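Local coordinates for extracellular protein 11-1 (Passalora fulva, PDB 6ZUS) that acts as a secreted avirulence effector of a plant-pathogenic fungus, belonging to a structurally conserved effector family probably perceived through plant resistance proteins, and binds zinc ions, at residues F17-G22 and N26-Y31; N44-G49 and G88-G93; Y104-R107 and R111-Y114. One frame throughout, in Å; residues are numbered along the deposited sequence.

Contact 1: F17-G22 and N26-Y31; sequences FRIPGG and NFYCSY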
loop_
_atom_site.group_PDB
_atom_site.type_symbol
_atom_site.label_atom_id
_atom_site.label_comp_id
_atom_site.label_asym_id
_atom_site.label_seq_id
_atom_site.Cartn_x
_atom_site.Cartn_y
_atom_site.Cartn_z
ATOM N N PHE A 17 -13.844 6.372 3.779
ATOM C CA PHE A 17 -15.213 6.802 3.386
ATOM C C PHE A 17 -16.078 7.107 4.616
ATOM O O PHE A 17 -15.711 6.779 5.748
ATOM C CB PHE A 17 -15.845 5.722 2.523
ATOM C CG PHE A 17 -15.912 4.358 3.163
ATOM C CD1 PHE A 17 -14.824 3.493 3.166
ATOM C CD2 PHE A 17 -17.092 3.938 3.788
ATOM C CE1 PHE A 17 -14.889 2.245 3.783
ATOM C CE2 PHE A 17 -17.173 2.683 4.369
ATOM C CZ PHE A 17 -16.082 1.826 4.347
ATOM N N ARG A 18 -17.212 7.769 4.389
ATOM C CA ARG A 18 -18.133 8.161 5.490
ATOM C C ARG A 18 -19.335 7.216 5.454
ATOM O O ARG A 18 -19.755 6.810 4.345
ATOM C CB ARG A 18 -18.608 9.621 5.390
ATOM C CG ARG A 18 -17.542 10.656 5.049
ATOM C CD ARG A 18 -16.446 10.865 6.071
ATOM N NE ARG A 18 -15.550 11.921 5.593
ATOM C CZ ARG A 18 -14.208 11.905 5.665
ATOM N NH1 ARG A 18 -13.570 10.891 6.219
ATOM N NH2 ARG A 18 -13.508 12.916 5.167
ATOM N N ILE A 19 -19.879 6.911 6.630
ATOM C CA ILE A 19 -21.081 6.061 6.782
ATOM C C ILE A 19 -22.036 6.761 7.736
ATOM O O ILE A 19 -21.636 7.637 8.516
ATOM C CB ILE A 19 -20.699 4.643 7.262
ATOM C CG1 ILE A 19 -20.187 4.678 8.707
ATOM C CG2 ILE A 19 -19.689 3.975 6.295
ATOM C CD1 ILE A 19 -20.057 3.320 9.343
ATOM N N PRO A 20 -23.329 6.381 7.715
ATOM C CA PRO A 20 -24.297 6.938 8.670
ATOM C C PRO A 20 -23.823 6.710 10.117
ATOM O O PRO A 20 -23.279 5.603 10.406
ATOM C CB PRO A 20 -25.556 6.126 8.361
ATOM C CG PRO A 20 -25.426 5.752 6.929
ATOM C CD PRO A 20 -23.947 5.462 6.747
ATOM N N GLY A 21 -23.978 7.722 10.980
ATOM C CA GLY A 21 -23.515 7.647 12.388
ATOM C C GLY A 21 -24.123 6.478 13.175
ATOM O O GLY A 21 -23.516 6.069 14.165
ATOM N N GLY A 22 -25.301 5.983 12.793
ATOM C CA GLY A 22 -25.941 4.845 13.471
ATOM C C GLY A 22 -25.324 3.514 13.040
ATOM O O GLY A 22 -25.634 2.466 13.649
ATOM N N ASN A 26 -17.510 -2.010 10.435
ATOM C CA ASN A 26 -17.474 -3.479 10.175
ATOM C C ASN A 26 -18.825 -3.982 9.618
ATOM O O ASN A 26 -18.934 -5.211 9.404
ATOM C CB ASN A 26 -17.018 -4.270 11.400
ATOM C CG ASN A 26 -17.950 -4.191 12.585
ATOM O OD1 ASN A 26 -19.147 -3.895 12.458
ATOM N ND2 ASN A 26 -17.400 -4.520 13.750
ATOM N N PHE A 27 -19.804 -3.125 9.319
ATOM C CA PHE A 27 -20.913 -3.533 8.405
ATOM C C PHE A 27 -20.458 -3.408 6.934
ATOM O O PHE A 27 -21.130 -3.915 6.064
ATOM C CB PHE A 27 -22.153 -2.666 8.566
ATOM C CG PHE A 27 -22.778 -2.630 9.939
ATOM C CD1 PHE A 27 -22.581 -3.666 10.840
ATOM C CD2 PHE A 27 -23.679 -1.621 10.256
ATOM C CE1 PHE A 27 -23.161 -3.617 12.102
ATOM C CE2 PHE A 27 -24.277 -1.575 11.510
ATOM C CZ PHE A 27 -24.018 -2.582 12.428
ATOM N N TYR A 28 -19.360 -2.685 6.647
ATOM C CA TYR A 28 -18.959 -2.263 5.277
ATOM C C TYR A 28 -17.684 -2.975 4.794
ATOM O O TYR A 28 -17.529 -3.193 3.572
ATOM C CB TYR A 28 -18.814 -0.737 5.255
ATOM C CG TYR A 28 -20.137 -0.018 5.379
ATOM C CD1 TYR A 28 -20.917 0.233 4.263
ATOM C CD2 TYR A 28 -20.667 0.332 6.617
ATOM C CE1 TYR A 28 -22.157 0.852 4.368
ATOM C CE2 TYR A 28 -21.901 0.942 6.738
ATOM C CZ TYR A 28 -22.664 1.222 5.611
ATOM O OH TYR A 28 -23.889 1.853 5.702
ATOM N N CYS A 29 -16.738 -3.211 5.700
ATOM C CA CYS A 29 -15.405 -3.806 5.418
ATOM C C CYS A 29 -15.267 -5.086 6.230
ATOM O O CYS A 29 -15.776 -5.132 7.370
ATOM C CB CYS A 29 -14.234 -2.902 5.826
ATOM S SG CYS A 29 -14.408 -1.247 5.132
ATOM N N SER A 30 -14.557 -6.044 5.661
ATOM C CA SER A 30 -14.222 -7.332 6.309
ATOM C C SER A 30 -12.742 -7.620 6.083
ATOM O O SER A 30 -12.177 -7.129 5.064
ATOM C CB SER A 30 -15.102 -8.451 5.792
ATOM O OG SER A 30 -14.919 -8.718 4.399
ATOM N N TYR A 31 -12.165 -8.389 6.993
ATOM C CA TYR A 31 -10.824 -9.034 6.889
ATOM C C TYR A 31 -10.721 -9.636 5.496
ATOM O O TYR A 31 -9.735 -9.419 4.796
ATOM C CB TYR A 31 -10.612 -10.145 7.933
ATOM C CG TYR A 31 -9.245 -10.796 7.888
ATOM C CD1 TYR A 31 -8.904 -11.692 6.887
ATOM C CD2 TYR A 31 -8.278 -10.467 8.816
ATOM C CE1 TYR A 31 -7.637 -12.230 6.792
ATOM C CE2 TYR A 31 -7.009 -11.016 8.755
ATOM C CZ TYR A 31 -6.692 -11.881 7.732
ATOM O OH TYR A 31 -5.447 -12.390 7.691
#
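The last part of strand 6-20 meets the loop that leads into helix 31-40, with Phe-17 and Ile-19, both pointing at the loop, receiving Tyr-28 and Cys-29. The Phe-17 ring comes in with its far rim: CG sits between the backbone N and the carbonyl carbon (chi1 57°), and CZ ends 3.6 Å from Cys-29 SG. The sulfur lies in the plane of the ring, 4.8 Å from the ring centroid, which makes this an edge-on sulfur-aromatic contact. The same CZ is 3.9 Å from Tyr-28 CB, so the ring edge spans both loop residues.

Further along the strand, Ile-19 puts its CG2 methyl over one face of the Tyr-28 ring, a CH-pi contact 3.9 Å from the centroid and 17° off the ring normal. The phenol continues past the isoleucine until its OH is 3.8 Å from Pro-20 CD. That hydroxyl is also hydrogen-bonded to Asp-23 OD2, in the connection between the two segments, which anchors the far end of the ring.

Cys-29 SG is bonded to Cys-76 SG on strand 71-86, the neighbour of strand 6-20. A zinc ion sits about 4 Å from the Cys-29 side chain, but the sulfur is committed to the disulfide and Cys-29 is not among the zinc ligands. Tying a loop to a neighbouring strand by a disulfide is in keeping with a small, secreted, cysteine-rich protein.

Contact 2: N44-G49 and G88-G93; sequences NDACQG and GKWFDG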
loop_
_atom_site.group_PDB
_atom_site.type_symbol
_atom_site.label_atom_id
_atom_site.label_comp_id
_atom_site.label_asym_id
_atom_site.label_seq_id
_atom_site.Cartn_x
_atom_site.Cartn_y
_atom_site.Cartn_z
ATOM N N ASN A 44 4.312 -8.955 -9.876
ATOM C CA ASN A 44 5.349 -9.164 -10.912
ATOM C C ASN A 44 5.699 -7.840 -11.582
ATOM O O ASN A 44 6.050 -7.846 -12.778
ATOM C CB ASN A 44 4.908 -10.199 -11.937
ATOM C CG ASN A 44 3.676 -9.737 -12.669
ATOM O OD1 ASN A 44 3.046 -8.755 -12.272
ATOM N ND2 ASN A 44 3.328 -10.434 -13.743
ATOM N N ASP A 45 5.766 -6.757 -10.808
ATOM C CA ASP A 45 6.328 -5.490 -11.337
ATOM C C ASP A 45 7.784 -5.715 -11.796
ATOM O O ASP A 45 8.512 -6.499 -11.160
ATOM C CB ASP A 45 6.240 -4.371 -10.306
ATOM C CG ASP A 45 6.630 -3.010 -10.863
ATOM O OD1 ASP A 45 5.790 -2.442 -11.585
ATOM O OD2 ASP A 45 7.763 -2.543 -10.578
ATOM N N ALA A 46 8.222 -4.999 -12.829
ATOM C CA ALA A 46 9.616 -5.026 -13.312
ATOM C C ALA A 46 10.594 -4.747 -12.161
ATOM O O ALA A 46 11.720 -5.318 -12.183
ATOM C CB ALA A 46 9.775 -4.012 -14.417
ATOM N N CYS A 47 10.237 -3.877 -11.190
ATOM C CA CYS A 47 11.103 -3.519 -10.017
ATOM C C CYS A 47 11.085 -4.574 -8.902
ATOM O O CYS A 47 11.859 -4.415 -7.936
ATOM C CB CYS A 47 10.723 -2.166 -9.438
ATOM S SG CYS A 47 10.959 -0.883 -10.695
ATOM N N GLN A 48 10.271 -5.614 -9.004
ATOM C CA GLN A 48 10.149 -6.637 -7.930
ATOM C C GLN A 48 11.407 -7.548 -7.932
ATOM O O GLN A 48 11.741 -8.104 -8.989
ATOM C CB GLN A 48 8.899 -7.514 -8.112
ATOM C CG GLN A 48 8.424 -8.148 -6.811
ATOM C CD GLN A 48 7.947 -7.090 -5.825
ATOM O OE1 GLN A 48 7.245 -6.150 -6.198
ATOM N NE2 GLN A 48 8.326 -7.256 -4.571
ATOM N N GLY A 49 12.047 -7.740 -6.772
ATOM C CA GLY A 49 13.028 -8.803 -6.554
ATOM C C GLY A 49 12.367 -10.078 -6.098
ATOM O O GLY A 49 11.174 -10.341 -6.412
ATOM N N GLY A 88 16.376 2.706 -7.743
ATOM C CA GLY A 88 16.703 3.606 -8.857
ATOM C C GLY A 88 15.761 3.398 -10.017
ATOM O O GLY A 88 14.546 3.224 -9.787
ATOM N N LYS A 89 16.331 3.423 -11.214
ATOM C CA LYS A 89 15.671 3.170 -12.503
ATOM C C LYS A 89 16.110 1.785 -12.927
ATOM O O LYS A 89 17.292 1.441 -12.746
ATOM C CB LYS A 89 16.119 4.207 -13.532
ATOM C CG LYS A 89 15.958 5.653 -13.079
ATOM C CD LYS A 89 14.530 6.150 -13.165
ATOM C CE LYS A 89 14.397 7.631 -12.871
ATOM N NZ LYS A 89 13.226 8.219 -13.571
ATOM N N TRP A 90 15.231 1.036 -13.537
ATOM C CA TRP A 90 15.520 -0.338 -13.963
ATOM C C TRP A 90 15.088 -0.449 -15.413
ATOM O O TRP A 90 13.918 -0.111 -15.707
ATOM C CB TRP A 90 14.761 -1.322 -13.056
ATOM C CG TRP A 90 14.641 -2.702 -13.620
ATOM C CD1 TRP A 90 13.552 -3.305 -14.191
ATOM C CD2 TRP A 90 15.728 -3.626 -13.742
ATOM N NE1 TRP A 90 13.876 -4.568 -14.620
ATOM C CE2 TRP A 90 15.196 -4.801 -14.333
ATOM C CE3 TRP A 90 17.082 -3.568 -13.366
ATOM C CZ2 TRP A 90 16.003 -5.903 -14.600
ATOM C CZ3 TRP A 90 17.874 -4.666 -13.618
ATOM C CH2 TRP A 90 17.338 -5.805 -14.229
ATOM N N PHE A 91 15.959 -0.999 -16.261
ATOM C CA PHE A 91 15.628 -1.336 -17.669
ATOM C C PHE A 91 15.245 -2.820 -17.767
ATOM O O PHE A 91 16.083 -3.693 -17.428
ATOM C CB PHE A 91 16.815 -0.910 -18.547
ATOM C CG PHE A 91 16.505 -1.040 -20.011
ATOM C CD1 PHE A 91 15.642 -0.146 -20.626
ATOM C CD2 PHE A 91 17.013 -2.098 -20.746
ATOM C CE1 PHE A 91 15.352 -0.273 -21.972
ATOM C CE2 PHE A 91 16.712 -2.230 -22.095
ATOM C CZ PHE A 91 15.878 -1.318 -22.698
ATOM N N ASP A 92 14.042 -3.149 -18.230
ATOM C CA ASP A 92 13.558 -4.553 -18.253
ATOM C C ASP A 92 13.967 -5.247 -19.559
ATOM O O ASP A 92 13.505 -6.373 -19.784
ATOM C CB ASP A 92 12.051 -4.662 -18.028
ATOM C CG ASP A 92 11.196 -4.320 -19.248
ATOM O OD1 ASP A 92 11.757 -3.672 -20.163
ATOM O OD2 ASP A 92 9.971 -4.678 -19.261
ATOM N N GLY A 93 14.753 -4.600 -20.415
ATOM C CA GLY A 93 15.085 -5.139 -21.755
ATOM C C GLY A 93 14.363 -4.408 -22.886
ATOM O O GLY A 93 14.863 -4.467 -24.040
#
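The backbone of residues 45-48 makes a type I beta turn, closed by Gln-48 N to Asp-45 O at 2.9 Å, and Ala-46 at its corner packs against Trp-90 of the short strand 89-91. Asp-45 adds an Asx turn at the same corner: OD2 accepts from Cys-47 N at 2.9 Å with an N-H...O angle of 155°, the donor arriving 45° out of the carboxylate plane. The aspartate side chain also packs on Tyr-104 and Val-108, so it joins the turn to helix 101-109.

Across the contact, Trp-90 CG lies opposite the backbone N, beside the carbonyl carbon (chi1 163°), which brings the five-membered part of the indole to the turn. CD1 lies 3.8 Å from Ala-46 CB. Ala-46 O is 3.3 Å from Trp-90 NE1, but the angle is too poor for a hydrogen bond; the carbonyl meets the ring obliquely instead. The indole also makes a cation-pi contact with Arg-86.

Cys-47 SG is in a disulfide with Cys-99, just after strand 96-98, which joins the turn covalently to the end of the partner strand of 89-91. Beyond the tryptophan, Asp-92 OD1 accepts hydrogen bonds from Gln-94 N and Gln-95 N in the hairpin bend, while its CB stands 4.3 Å from Ala-46 CB.

Contact 3: Y104-R107 and R111-Y114; sequences YTER and RRWY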
loop_
_atom_site.group_PDB
_atom_site.type_symbol
_atom_site.label_atom_id
_atom_site.label_comp_id
_atom_site.label_asym_id
_atom_site.label_seq_id
_atom_site.Cartn_x
_atom_site.Cartn_y
_atom_site.Cartn_z
ATOM N N TYR A 104 6.513 3.063 -7.885
ATOM C CA TYR A 104 6.426 1.601 -7.625
ATOM C C TYR A 104 5.084 1.297 -6.936
ATOM O O TYR A 104 4.344 0.414 -7.373
ATOM C CB TYR A 104 7.614 1.108 -6.807
ATOM C CG TYR A 104 7.438 -0.283 -6.262
ATOM C CD1 TYR A 104 7.610 -1.427 -7.040
ATOM C CD2 TYR A 104 7.114 -0.479 -4.934
ATOM C CE1 TYR A 104 7.411 -2.706 -6.533
ATOM C CE2 TYR A 104 6.907 -1.744 -4.408
ATOM C CZ TYR A 104 7.055 -2.866 -5.197
ATOM O OH TYR A 104 6.821 -4.076 -4.612
ATOM N N THR A 105 4.777 1.985 -5.828
ATOM C CA THR A 105 3.532 1.761 -5.045
ATOM C C THR A 105 2.321 1.957 -5.951
ATOM O O THR A 105 1.380 1.128 -5.963
ATOM C CB THR A 105 3.468 2.670 -3.806
ATOM O OG1 THR A 105 4.638 2.420 -3.018
ATOM C CG2 THR A 105 2.163 2.419 -3.071
ATOM N N GLU A 106 2.318 3.028 -6.732
ATOM C CA GLU A 106 1.161 3.324 -7.622
ATOM C C GLU A 106 0.978 2.227 -8.679
ATOM O O GLU A 106 -0.195 1.856 -8.916
ATOM C CB GLU A 106 1.309 4.716 -8.221
ATOM C CG GLU A 106 1.149 5.773 -7.184
ATOM C CD GLU A 106 1.228 7.191 -7.733
ATOM O OE1 GLU A 106 1.709 7.314 -8.903
ATOM O OE2 GLU A 106 0.747 8.160 -7.047
ATOM N N ARG A 107 2.069 1.653 -9.222
ATOM C CA ARG A 107 1.967 0.507 -10.183
ATOM C C ARG A 107 1.431 -0.755 -9.496
ATOM O O ARG A 107 0.561 -1.423 -10.063
ATOM C CB ARG A 107 3.299 0.224 -10.883
ATOM C CG ARG A 107 3.721 1.365 -11.815
ATOM C CD ARG A 107 4.813 0.908 -12.773
ATOM N NE ARG A 107 5.951 0.312 -12.070
ATOM C CZ ARG A 107 6.989 0.988 -11.590
ATOM N NH1 ARG A 107 7.106 2.278 -11.825
ATOM N NH2 ARG A 107 7.955 0.348 -10.945
ATOM N N ARG A 111 -3.362 2.737 -6.984
ATOM C CA ARG A 111 -4.032 3.920 -6.390
ATOM C C ARG A 111 -2.963 4.971 -6.116
ATOM O O ARG A 111 -1.786 4.610 -5.837
ATOM C CB ARG A 111 -4.757 3.572 -5.091
ATOM C CG ARG A 111 -5.755 2.426 -5.187
ATOM C CD ARG A 111 -6.919 2.796 -6.091
ATOM N NE ARG A 111 -7.864 1.701 -6.117
ATOM C CZ ARG A 111 -9.173 1.771 -6.412
ATOM N NH1 ARG A 111 -9.759 2.911 -6.796
ATOM N NH2 ARG A 111 -9.869 0.641 -6.349
ATOM N N ARG A 112 -3.413 6.221 -6.077
ATOM C CA ARG A 112 -2.543 7.399 -5.825
ATOM C C ARG A 112 -1.821 7.280 -4.471
ATOM O O ARG A 112 -2.506 7.086 -3.420
ATOM C CB ARG A 112 -3.384 8.661 -5.803
ATOM C CG ARG A 112 -2.521 9.898 -5.681
ATOM C CD ARG A 112 -3.372 11.141 -5.735
ATOM N NE ARG A 112 -2.532 12.238 -5.267
ATOM C CZ ARG A 112 -2.904 13.518 -5.225
ATOM N NH1 ARG A 112 -4.110 13.864 -5.654
ATOM N NH2 ARG A 112 -2.069 14.437 -4.744
ATOM N N TRP A 113 -0.516 7.503 -4.481
ATOM C CA TRP A 113 0.359 7.397 -3.277
ATOM C C TRP A 113 0.380 8.730 -2.545
ATOM O O TRP A 113 0.379 9.784 -3.203
ATOM C CB TRP A 113 1.753 6.963 -3.716
ATOM C CG TRP A 113 2.862 7.040 -2.707
ATOM C CD1 TRP A 113 3.386 6.014 -2.002
ATOM C CD2 TRP A 113 3.638 8.205 -2.367
ATOM N NE1 TRP A 113 4.421 6.464 -1.215
ATOM C CE2 TRP A 113 4.643 7.789 -1.475
ATOM C CE3 TRP A 113 3.632 9.540 -2.791
ATOM C CZ2 TRP A 113 5.581 8.674 -0.927
ATOM C CZ3 TRP A 113 4.593 10.399 -2.286
ATOM C CH2 TRP A 113 5.558 9.963 -1.369
ATOM N N TYR A 114 0.422 8.669 -1.216
ATOM C CA TYR A 114 0.568 9.850 -0.336
ATOM C C TYR A 114 1.692 9.545 0.648
ATOM O O TYR A 114 1.650 8.507 1.311
ATOM C CB TYR A 114 -0.731 10.184 0.416
ATOM C CG TYR A 114 -1.819 10.785 -0.433
ATOM C CD1 TYR A 114 -2.651 9.979 -1.193
ATOM C CD2 TYR A 114 -1.981 12.174 -0.517
ATOM C CE1 TYR A 114 -3.640 10.525 -1.984
ATOM C CE2 TYR A 114 -2.961 12.732 -1.325
ATOM C CZ TYR A 114 -3.801 11.906 -2.046
ATOM O OH TYR A 114 -4.787 12.440 -2.822
HETATM O O HOH W 1 0.911 10.508 -5.795
#
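Glu-106 on helix 101-109 reaches across to the backbone of Trp-113, in the loop that follows the helix and leads toward strand 127-138; the contact is a helix side chain gripping the chain that has turned back beside it. The glutamate leaves the helix with CG beside its backbone N, then runs straight on (chi2 -178°), which carries the carboxylate to the main chain of residues 111-113. There OE2 accepts from Trp-113 N at 2.9 Å, with the N-H...O angle a nearly perfect 177°, through its anti lone pair, the one turned away from the other oxygen. On the way Glu-106 CG passes 3.4 Å from Arg-111 O, a carbonyl that also accepts from Ser-129 OG.

One residue earlier in the helix, Thr-105 meets the indole. Its CB is 3.8 Å from Trp-113 CD1, approaching the ring obliquely, with OG1 and CG2 at nearly the same range. Trp-113 presents CD1 there because CG is anti to the backbone N (chi1 169°). The Glu-106 carboxylate and the Trp-113 ring stand steeply to one another, and the ring's NE1 bonds to Gly-131 O on strand 127-138. Thr-105 OG1 itself bonds back to Val-101 O in the helix.

Arg-112 leaves the backbone away from the helix and its chain is extended from CG to NE. Its NE is 5.5 Å from Glu-106 OE2, so any attraction between the opposite charges is probably weak and long-range. Tyr-114 OH lies 3.1 Å above the plane of the Arg-112 guanidinium, offset toward its rim. A water gives OE2 its second bond beside that from Trp-113 N, donating to Glu-106 OE2 and to Trp-113 O, each at 2.7 Å.

In the fold
Contacts 1 and 2 lie on opposite sides of the chain's centre, their centres about 38 Å apart; contact 1 is at one end of strand 6-20 of the four-stranded antiparallel sheet. Contact 3 sits nearer the middle, its centre about 24 Å from that of contact 1 and about 16 Å from that of contact 2. Only contacts 2 and 3 touch: Asp-45 OD1 forms a salt bridge to Arg-107 NE at 2.8 Å, and Gln-48 OE1 is 2.6 Å from Tyr-104 OH, a probable hydrogen bond. His-15, a zinc ligand in this protein though no zinc is bound to it in this chain, neighbours Phe-17 of contact 1. His-2, His-139 and Gln-143 hold zinc here; the Trp-90 side chain is about 12 Å from a zinc.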